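PDB 1WBA: albumin-1, which serves as a 2S seed storage protein of the winged bean and belongs to the leguminous Kunitz-type protease inhibitor family. Local coordinates for residues Y130-I144 / L156-F169. Numbering follows the deposited sequence.
Sequences YKLLFCPVGSPCKNI and LVVSYQSDPLVVKF
I144 O is approached by two groups: L165 N bonds to it at 3.0 Å, with the donor lying in the carbonyl plane, and a water can donate to it, though that water has more acceptors nearby than protons to give. The same water accepts from L132 N at 2.8 Å and also lies close to L165 O, so it bridges the backbones where strand 130-136, strand 142-144 and the loop 160-165 converge. Beyond this point Y130 and V167 form an antiparallel hydrogen-bonded pair; Y130 N to V167 O is 2.8 Å and nearly straight (167°). F169 brings CE2 to 3.8 Å from Y130 CB, with Y130 CG at the edge of the F169 ring, in its plane, while F169 CZ meets L132 CD2. The tyrosine hydroxyl is bonded elsewhere, to Y6 N.

At the other end, N143 and S159 pair, and S159 N to N143 O (3.0 Å) is the sounder of their two bonds. The I144 and V158 side chains lie side by side and point the same way, CG1 of I144 against CG2 of V158. K142 keeps CG beside its backbone N (chi1 -54°) and then runs extended, which carries CE over one face of the Y160 ring, 4.0 Å from its centroid, in a CH-pi contact. Its CB presses on V158 CG1 at 3.5 Å, tighter than usual. A serine in place of K142 would probably leave that Y160 face without its aliphatic cover and the ring freer to turn. P140, within the loop that the C135-C141 disulfide closes, brings CD to 3.5 Å from Y160 OH. Strand 130-136 pairs with both 142-148 and 166-171, and 142-148 with 154-159, all antiparallel, in keeping with the beta-trefoil of the Kunitz family.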
loop_
_atom_site.group_PDB
_atom_site.type_symbol
_atom_site.label_atom_id
_atom_site.label_comp_id
_atom_site.label_asym_id
_atom_site.label_seq_id
_atom_site.Cartn_x
_atom_site.Cartn_y
_atom_site.Cartn_z
ATOM N N TYR A 130 11.387 -3.754 1.869
ATOM C CA TYR A 130 10.215 -4.392 2.451
ATOM C C TYR A 130 9.165 -4.778 1.434
ATOM O O TYR A 130 9.261 -4.429 0.270
ATOM C CB TYR A 130 9.580 -3.411 3.443
ATOM C CG TYR A 130 10.508 -3.119 4.570
ATOM C CD1 TYR A 130 10.555 -3.962 5.670
ATOM C CD2 TYR A 130 11.420 -2.073 4.491
ATOM C CE1 TYR A 130 11.485 -3.782 6.671
ATOM C CE2 TYR A 130 12.369 -1.873 5.493
ATOM C CZ TYR A 130 12.393 -2.738 6.580
ATOM O OH TYR A 130 13.295 -2.549 7.595
ATOM N N LYS A 131 8.161 -5.514 1.892
ATOM C CA LYS A 131 7.034 -5.897 1.049
ATOM C C LYS A 131 5.808 -5.629 1.896
ATOM O O LYS A 131 5.897 -5.571 3.127
ATOM C CB LYS A 131 7.096 -7.367 0.633
ATOM C CG LYS A 131 6.972 -8.339 1.757
ATOM C CD LYS A 131 6.952 -9.733 1.219
ATOM C CE LYS A 131 7.051 -10.720 2.341
ATOM N NZ LYS A 131 6.847 -12.104 1.848
ATOM N N LEU A 132 4.676 -5.427 1.230
ATOM C CA LEU A 132 3.399 -5.142 1.898
ATOM C C LEU A 132 2.482 -6.355 1.789
ATOM O O LEU A 132 2.470 -7.034 0.768
ATOM C CB LEU A 132 2.737 -3.916 1.253
ATOM C CG LEU A 132 3.523 -2.599 1.274
ATOM C CD1 LEU A 132 2.738 -1.509 0.545
ATOM C CD2 LEU A 132 3.812 -2.172 2.694
ATOM N N LEU A 133 1.752 -6.652 2.854
ATOM C CA LEU A 133 0.840 -7.776 2.832
ATOM C C LEU A 133 -0.520 -7.253 3.258
ATOM O O LEU A 133 -0.628 -6.162 3.816
ATOM C CB LEU A 133 1.299 -8.879 3.801
ATOM C CG LEU A 133 2.681 -9.522 3.543
ATOM C CD1 LEU A 133 3.691 -8.995 4.506
ATOM C CD2 LEU A 133 2.605 -11.001 3.630
ATOM N N PHE A 134 -1.562 -7.985 2.912
ATOM C CA PHE A 134 -2.898 -7.616 3.335
ATOM C C PHE A 134 -3.404 -8.799 4.135
ATOM O O PHE A 134 -3.381 -9.944 3.678
ATOM C CB PHE A 134 -3.840 -7.314 2.165
ATOM C CG PHE A 134 -5.229 -6.999 2.609
ATOM C CD1 PHE A 134 -5.508 -5.794 3.237
ATOM C CD2 PHE A 134 -6.257 -7.922 2.439
ATOM C CE1 PHE A 134 -6.797 -5.512 3.701
ATOM C CE2 PHE A 134 -7.547 -7.643 2.903
ATOM C CZ PHE A 134 -7.813 -6.441 3.535
ATOM N N CYS A 135 -3.865 -8.510 5.337
ATOM C CA CYS A 135 -4.341 -9.545 6.234
ATOM C C CYS A 135 -5.804 -9.329 6.517
ATOM O O CYS A 135 -6.172 -8.500 7.338
ATOM C CB CYS A 135 -3.540 -9.504 7.543
ATOM S SG CYS A 135 -1.739 -9.769 7.327
ATOM N N PRO A 136 -6.673 -10.050 5.799
ATOM C CA PRO A 136 -8.111 -9.902 6.017
ATOM C C PRO A 136 -8.457 -10.446 7.382
ATOM O O PRO A 136 -7.713 -11.266 7.938
ATOM C CB PRO A 136 -8.725 -10.742 4.904
ATOM C CG PRO A 136 -7.668 -11.732 4.568
ATOM C CD PRO A 136 -6.396 -10.953 4.670
ATOM N N VAL A 137 -9.561 -9.966 7.946
ATOM C CA VAL A 137 -9.987 -10.439 9.253
ATOM C C VAL A 137 -10.374 -11.913 9.165
ATOM O O VAL A 137 -11.127 -12.317 8.273
ATOM C CB VAL A 137 -11.150 -9.613 9.811
ATOM C CG1 VAL A 137 -11.628 -10.215 11.123
ATOM C CG2 VAL A 137 -10.697 -8.196 10.049
ATOM N N GLY A 138 -9.778 -12.706 10.055
ATOM C CA GLY A 138 -10.037 -14.139 10.118
ATOM C C GLY A 138 -9.546 -14.966 8.939
ATOM O O GLY A 138 -10.104 -16.027 8.644
ATOM N N SER A 139 -8.459 -14.533 8.311
ATOM C CA SER A 139 -7.933 -15.238 7.158
ATOM C C SER A 139 -6.412 -15.029 7.068
ATOM O O SER A 139 -5.869 -14.085 7.653
ATOM C CB SER A 139 -8.643 -14.713 5.903
ATOM O OG SER A 139 -8.269 -15.406 4.725
ATOM N N PRO A 140 -5.698 -15.973 6.420
ATOM C CA PRO A 140 -4.244 -15.824 6.295
ATOM C C PRO A 140 -3.930 -14.592 5.440
ATOM O O PRO A 140 -4.748 -14.160 4.629
ATOM C CB PRO A 140 -3.818 -17.111 5.579
ATOM C CG PRO A 140 -4.890 -18.096 5.955
ATOM C CD PRO A 140 -6.146 -17.257 5.852
ATOM N N CYS A 141 -2.731 -14.054 5.598
ATOM C CA CYS A 141 -2.315 -12.871 4.860
ATOM C C CYS A 141 -1.922 -13.176 3.421
ATOM O O CYS A 141 -1.414 -14.267 3.114
ATOM C CB CYS A 141 -1.150 -12.200 5.588
ATOM S SG CYS A 141 -1.536 -11.779 7.311
ATOM N N LYS A 142 -2.109 -12.189 2.551
ATOM C CA LYS A 142 -1.798 -12.322 1.141
ATOM C C LYS A 142 -0.779 -11.281 0.738
ATOM O O LYS A 142 -0.695 -10.201 1.340
ATOM C CB LYS A 142 -3.068 -12.129 0.322
ATOM C CG LYS A 142 -4.181 -13.034 0.765
ATOM C CD LYS A 142 -5.465 -12.817 0.008
ATOM C CE LYS A 142 -6.445 -13.906 0.393
ATOM N NZ LYS A 142 -7.718 -13.810 -0.344
ATOM N N ASN A 143 -0.025 -11.592 -0.306
ATOM C CA ASN A 143 0.984 -10.676 -0.807
ATOM C C ASN A 143 0.361 -9.613 -1.675
ATOM O O ASN A 143 -0.722 -9.809 -2.244
ATOM C CB ASN A 143 1.985 -11.420 -1.671
ATOM C CG ASN A 143 2.836 -12.354 -0.881
ATOM O OD1 ASN A 143 3.477 -11.958 0.095
ATOM N ND2 ASN A 143 2.853 -13.608 -1.289
ATOM N N ILE A 144 1.043 -8.480 -1.760
ATOM C CA ILE A 144 0.597 -7.404 -2.629
ATOM C C ILE A 144 1.611 -7.342 -3.766
ATOM O O ILE A 144 2.809 -7.160 -3.529
ATOM C CB ILE A 144 0.487 -6.056 -1.883
ATOM C CG1 ILE A 144 -0.614 -6.166 -0.808
ATOM C CG2 ILE A 144 0.171 -4.914 -2.881
ATOM C CD1 ILE A 144 -0.675 -5.007 0.154
ATOM N N LEU A 156 -2.137 -2.720 -8.297
ATOM C CA LEU A 156 -1.638 -3.383 -7.099
ATOM C C LEU A 156 -2.707 -4.404 -6.746
ATOM O O LEU A 156 -3.845 -4.045 -6.443
ATOM C CB LEU A 156 -1.447 -2.376 -5.964
ATOM C CG LEU A 156 -0.289 -1.382 -6.122
ATOM C CD1 LEU A 156 -0.113 -0.594 -4.859
ATOM C CD2 LEU A 156 0.979 -2.100 -6.396
ATOM N N VAL A 157 -2.356 -5.678 -6.872
ATOM C CA VAL A 157 -3.286 -6.764 -6.595
ATOM C C VAL A 157 -2.901 -7.562 -5.345
ATOM O O VAL A 157 -1.736 -7.587 -4.930
ATOM C CB VAL A 157 -3.444 -7.698 -7.808
ATOM C CG1 VAL A 157 -3.881 -6.889 -9.023
ATOM C CG2 VAL A 157 -2.156 -8.427 -8.105
ATOM N N VAL A 158 -3.889 -8.215 -4.751
ATOM C CA VAL A 158 -3.672 -8.985 -3.538
ATOM C C VAL A 158 -3.977 -10.466 -3.750
ATOM O O VAL A 158 -5.092 -10.832 -4.125
ATOM C CB VAL A 158 -4.572 -8.439 -2.385
ATOM C CG1 VAL A 158 -4.343 -9.206 -1.085
ATOM C CG2 VAL A 158 -4.304 -6.963 -2.160
ATOM N N SER A 159 -2.978 -11.313 -3.543
ATOM C CA SER A 159 -3.180 -12.744 -3.648
ATOM C C SER A 159 -2.034 -13.495 -2.994
ATOM O O SER A 159 -0.951 -12.940 -2.765
ATOM C CB SER A 159 -3.373 -13.197 -5.104
ATOM O OG SER A 159 -2.150 -13.406 -5.771
ATOM N N TYR A 160 -2.313 -14.744 -2.632
ATOM C CA TYR A 160 -1.325 -15.628 -2.012
ATOM C C TYR A 160 -0.166 -15.852 -2.976
ATOM O O TYR A 160 0.984 -15.993 -2.576
ATOM C CB TYR A 160 -1.962 -17.001 -1.732
ATOM C CG TYR A 160 -3.023 -17.025 -0.659
ATOM C CD1 TYR A 160 -2.806 -16.415 0.577
ATOM C CD2 TYR A 160 -4.234 -17.696 -0.862
ATOM C CE1 TYR A 160 -3.756 -16.469 1.582
ATOM C CE2 TYR A 160 -5.195 -17.763 0.147
ATOM C CZ TYR A 160 -4.945 -17.142 1.366
ATOM O OH TYR A 160 -5.882 -17.187 2.377
ATOM N N GLN A 161 -0.490 -15.840 -4.260
ATOM C CA GLN A 161 0.485 -16.118 -5.298
ATOM C C GLN A 161 1.163 -14.927 -5.970
ATOM O O GLN A 161 2.017 -15.113 -6.842
ATOM C CB GLN A 161 -0.153 -17.064 -6.330
ATOM N N SER A 162 0.824 -13.712 -5.551
ATOM C CA SER A 162 1.446 -12.535 -6.147
ATOM C C SER A 162 2.908 -12.452 -5.748
ATOM O O SER A 162 3.257 -12.729 -4.600
ATOM C CB SER A 162 0.748 -11.244 -5.698
ATOM O OG SER A 162 -0.563 -11.152 -6.232
ATOM N N ASP A 163 3.757 -12.117 -6.715
ATOM C CA ASP A 163 5.179 -11.938 -6.466
ATOM C C ASP A 163 5.167 -10.582 -5.754
ATOM O O ASP A 163 4.698 -9.603 -6.316
ATOM C CB ASP A 163 5.917 -11.871 -7.806
ATOM C CG ASP A 163 7.413 -11.684 -7.652
ATOM O OD1 ASP A 163 8.003 -12.272 -6.717
ATOM O OD2 ASP A 163 7.992 -10.946 -8.484
ATOM N N PRO A 164 5.625 -10.524 -4.497
ATOM C CA PRO A 164 5.645 -9.286 -3.710
ATOM C C PRO A 164 6.358 -8.116 -4.359
ATOM O O PRO A 164 7.425 -8.276 -4.949
ATOM C CB PRO A 164 6.385 -9.697 -2.438
ATOM C CG PRO A 164 6.197 -11.188 -2.370
ATOM C CD PRO A 164 6.336 -11.602 -3.787
ATOM N N LEU A 165 5.754 -6.940 -4.275
ATOM C CA LEU A 165 6.363 -5.729 -4.803
ATOM C C LEU A 165 7.329 -5.339 -3.674
ATOM O O LEU A 165 6.916 -5.214 -2.527
ATOM C CB LEU A 165 5.291 -4.642 -4.954
ATOM C CG LEU A 165 5.461 -3.389 -5.835
ATOM C CD1 LEU A 165 4.558 -2.299 -5.273
ATOM C CD2 LEU A 165 6.887 -2.886 -5.900
ATOM N N VAL A 166 8.611 -5.204 -3.978
ATOM C CA VAL A 166 9.583 -4.833 -2.955
ATOM C C VAL A 166 9.733 -3.317 -3.005
ATOM O O VAL A 166 9.989 -2.731 -4.064
ATOM C CB VAL A 166 10.969 -5.538 -3.156
ATOM C CG1 VAL A 166 11.965 -5.086 -2.081
ATOM C CG2 VAL A 166 10.799 -7.041 -3.095
ATOM N N VAL A 167 9.638 -2.690 -1.843
ATOM C CA VAL A 167 9.696 -1.241 -1.755
ATOM C C VAL A 167 10.650 -0.736 -0.676
ATOM O O VAL A 167 11.178 -1.512 0.126
ATOM C CB VAL A 167 8.273 -0.672 -1.425
ATOM C CG1 VAL A 167 7.265 -1.127 -2.462
ATOM C CG2 VAL A 167 7.816 -1.148 -0.038
ATOM N N LYS A 168 10.835 0.578 -0.682
ATOM C CA LYS A 168 11.623 1.304 0.288
ATOM C C LYS A 168 10.726 2.454 0.731
ATOM O O LYS A 168 9.888 2.915 -0.040
ATOM C CB LYS A 168 12.890 1.880 -0.346
ATOM C CG LYS A 168 14.106 0.984 -0.300
ATOM C CD LYS A 168 15.293 1.721 -0.887
ATOM C CE LYS A 168 16.588 0.992 -0.620
ATOM N NZ LYS A 168 16.850 0.929 0.841
ATOM N N PHE A 169 10.879 2.899 1.974
ATOM C CA PHE A 169 10.092 4.009 2.502
ATOM C C PHE A 169 10.980 5.237 2.632
ATOM O O PHE A 169 11.980 5.210 3.341
ATOM C CB PHE A 169 9.502 3.660 3.882
ATOM C CG PHE A 169 8.578 2.469 3.867
ATOM C CD1 PHE A 169 7.236 2.619 3.514
ATOM C CD2 PHE A 169 9.049 1.198 4.178
ATOM C CE1 PHE A 169 6.377 1.512 3.457
ATOM C CE2 PHE A 169 8.201 0.091 4.127
ATOM C CZ PHE A 169 6.858 0.253 3.765
HETATM O O HOH W 1 4.415 -5.597 -1.519
HETATM O O HOH W 2 -6.988 -12.922 -3.482
#